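PDB 4ZM8: salivary cystatin-L from Ixodes scapularis, which inhibits host papain-like cysteine proteases such as cathepsins L and S, suppressing the host's immune response and aiding tick feeding. Local coordinates for residues T93-E98 with S105-E110. Sequence-based numbering, arbitrary orientation.
Sequences TTVVFE and SVSPFE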
loop_
_atom_site.group_PDB
_atom_site.type_symbol
_atom_site.label_atom_id
_atom_site.label_comp_id
_atom_site.label_asym_id
_atom_site.label_seq_id
_atom_site.Cartn_x
_atom_site.Cartn_y
_atom_site.Cartn_z
ATOM N N THR A 93 13.298 11.150 4.094
ATOM C CA THR A 93 11.842 11.170 4.026
ATOM C C THR A 93 11.273 9.780 4.230
ATOM O O THR A 93 11.857 8.785 3.803
ATOM C CB THR A 93 11.332 11.722 2.682
ATOM O OG1 THR A 93 12.090 12.884 2.317
ATOM C CG2 THR A 93 9.869 12.101 2.800
ATOM N N THR A 94 10.122 9.720 4.885
ATOM C CA THR A 94 9.481 8.454 5.154
ATOM C C THR A 94 8.002 8.660 5.393
ATOM O O THR A 94 7.591 9.696 5.928
ATOM C CB THR A 94 10.112 7.741 6.387
ATOM O OG1 THR A 94 9.695 6.374 6.419
ATOM C CG2 THR A 94 9.712 8.415 7.704
ATOM N N VAL A 95 7.199 7.676 4.993
ATOM C CA VAL A 95 5.789 7.700 5.339
ATOM C C VAL A 95 5.517 6.654 6.398
ATOM O O VAL A 95 6.066 5.559 6.352
ATOM C CB VAL A 95 4.874 7.432 4.140
ATOM C CG1 VAL A 95 3.441 7.805 4.507
ATOM C CG2 VAL A 95 5.345 8.190 2.911
ATOM N N VAL A 96 4.666 7.005 7.351
ATOM C CA VAL A 96 4.274 6.109 8.412
ATOM C C VAL A 96 2.765 6.023 8.442
ATOM O O VAL A 96 2.083 6.977 8.830
ATOM C CB VAL A 96 4.781 6.578 9.798
ATOM C CG1 VAL A 96 4.199 5.700 10.918
ATOM C CG2 VAL A 96 6.295 6.592 9.848
ATOM N N PHE A 97 2.240 4.878 8.022
ATOM C CA PHE A 97 0.817 4.623 8.137
ATOM C C PHE A 97 0.480 4.114 9.530
ATOM O O PHE A 97 1.239 3.358 10.121
ATOM C CB PHE A 97 0.353 3.609 7.099
ATOM C CG PHE A 97 -1.104 3.282 7.201
ATOM C CD1 PHE A 97 -2.048 4.121 6.655
ATOM C CD2 PHE A 97 -1.526 2.151 7.867
ATOM C CE1 PHE A 97 -3.388 3.836 6.757
ATOM C CE2 PHE A 97 -2.868 1.857 7.979
ATOM C CZ PHE A 97 -3.804 2.701 7.415
ATOM N N GLU A 98 -0.666 4.537 10.044
ATOM C CA GLU A 98 -1.164 4.039 11.305
ATOM C C GLU A 98 -2.658 3.742 11.189
ATOM O O GLU A 98 -3.451 4.634 10.908
ATOM C CB GLU A 98 -0.899 5.050 12.414
ATOM C CG GLU A 98 -1.462 4.672 13.774
ATOM C CD GLU A 98 -0.988 5.610 14.876
ATOM O OE1 GLU A 98 -1.155 6.839 14.730
ATOM O OE2 GLU A 98 -0.432 5.117 15.879
ATOM N N SER A 105 3.177 1.161 10.149
ATOM C CA SER A 105 4.123 0.684 9.146
ATOM C C SER A 105 5.030 1.828 8.725
ATOM O O SER A 105 4.643 2.986 8.791
ATOM C CB SER A 105 3.403 0.122 7.925
ATOM O OG SER A 105 2.911 1.168 7.099
ATOM N N VAL A 106 6.232 1.499 8.279
ATOM C CA VAL A 106 7.220 2.496 7.899
ATOM C C VAL A 106 7.732 2.215 6.490
ATOM O O VAL A 106 8.195 1.121 6.196
ATOM C CB VAL A 106 8.389 2.519 8.907
ATOM C CG1 VAL A 106 9.517 3.399 8.421
ATOM C CG2 VAL A 106 7.898 2.995 10.258
ATOM N N SER A 107 7.612 3.201 5.608
ATOM C CA SER A 107 8.149 3.067 4.266
ATOM C C SER A 107 9.649 3.218 4.388
ATOM O O SER A 107 10.134 3.829 5.336
ATOM C CB SER A 107 7.570 4.117 3.319
ATOM O OG SER A 107 8.037 5.418 3.648
ATOM N N PRO A 108 10.400 2.652 3.444
ATOM C CA PRO A 108 11.849 2.769 3.601
ATOM C C PRO A 108 12.341 4.218 3.452
ATOM O O PRO A 108 12.083 4.865 2.438
ATOM C CB PRO A 108 12.395 1.870 2.482
ATOM C CG PRO A 108 11.266 0.932 2.162
ATOM C CD PRO A 108 10.023 1.746 2.349
ATOM N N PHE A 109 13.029 4.701 4.485
ATOM C CA PHE A 109 13.674 6.012 4.517
ATOM C C PHE A 109 14.392 6.363 3.213
ATOM O O PHE A 109 15.405 5.743 2.862
ATOM C CB PHE A 109 14.679 6.068 5.683
ATOM C CG PHE A 109 14.071 6.463 6.993
ATOM C CD1 PHE A 109 12.886 5.897 7.424
ATOM C CD2 PHE A 109 14.688 7.392 7.802
ATOM C CE1 PHE A 109 12.320 6.254 8.630
ATOM C CE2 PHE A 109 14.126 7.754 9.016
ATOM C CZ PHE A 109 12.934 7.182 9.424
ATOM N N GLU A 110 13.862 7.348 2.495
ATOM C CA GLU A 110 14.529 7.838 1.302
ATOM C C GLU A 110 15.378 9.029 1.714
ATOM O O GLU A 110 14.875 10.145 1.915
ATOM C CB GLU A 110 13.522 8.214 0.211
ATOM C CG GLU A 110 14.026 7.951 -1.214
ATOM C CD GLU A 110 14.638 6.559 -1.370
ATOM O OE1 GLU A 110 13.976 5.566 -0.993
ATOM O OE2 GLU A 110 15.785 6.454 -1.864
#
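Where residues 105-110 run antiparallel to residues 93-98 of strand 90-99, the hydroxyls of Thr94 and Ser107 illustrate how side chains can replace backbone bonds at a break in a beta hairpin. Ordinary pairing holds at one end: Ser105 N binds Phe97 O at 2.9 Å, the return bond from Phe97 N to Ser105 O is weak, and Ser107 N donates to Val95 O. The backbones then part around Pro108, and Ser107 OG accepts a hydrogen bond from Val95 N at 2.8 Å, almost straight (171°). It can do so because chi1 of 69° sets the hydroxyl between the serine's own N and carbonyl carbon. With chi1 at -166°, Thr94 turns OG1 opposite its amide nitrogen, from where it donates to Ser107 O at 2.8 Å, above the carbonyl plane. Past this break the register has shifted by one residue, and Thr93 and Glu110 exchange two backbone hydrogen bonds.

The tight side gathers Thr94, Val96, Val106 and Phe109. The Phe109 ring slants past Thr94, CE1 lying 3.5 Å from CG2, while the valines point the same way with their CG2 methyls 4.0 Å apart. The second subunit stacks its Trp30 on Phe109. On the looser face, exposed Ser105 brings OG to Phe97 CB at 3.5 Å, but the rest of the Phe97 side chain leads away from residues 105-110.

This is the last hairpin of the cystatin sheet. Its chemistry implies that hydroxyl bonds carry the pairing across the shift, while helix residues of the second subunit cover the largely apolar face.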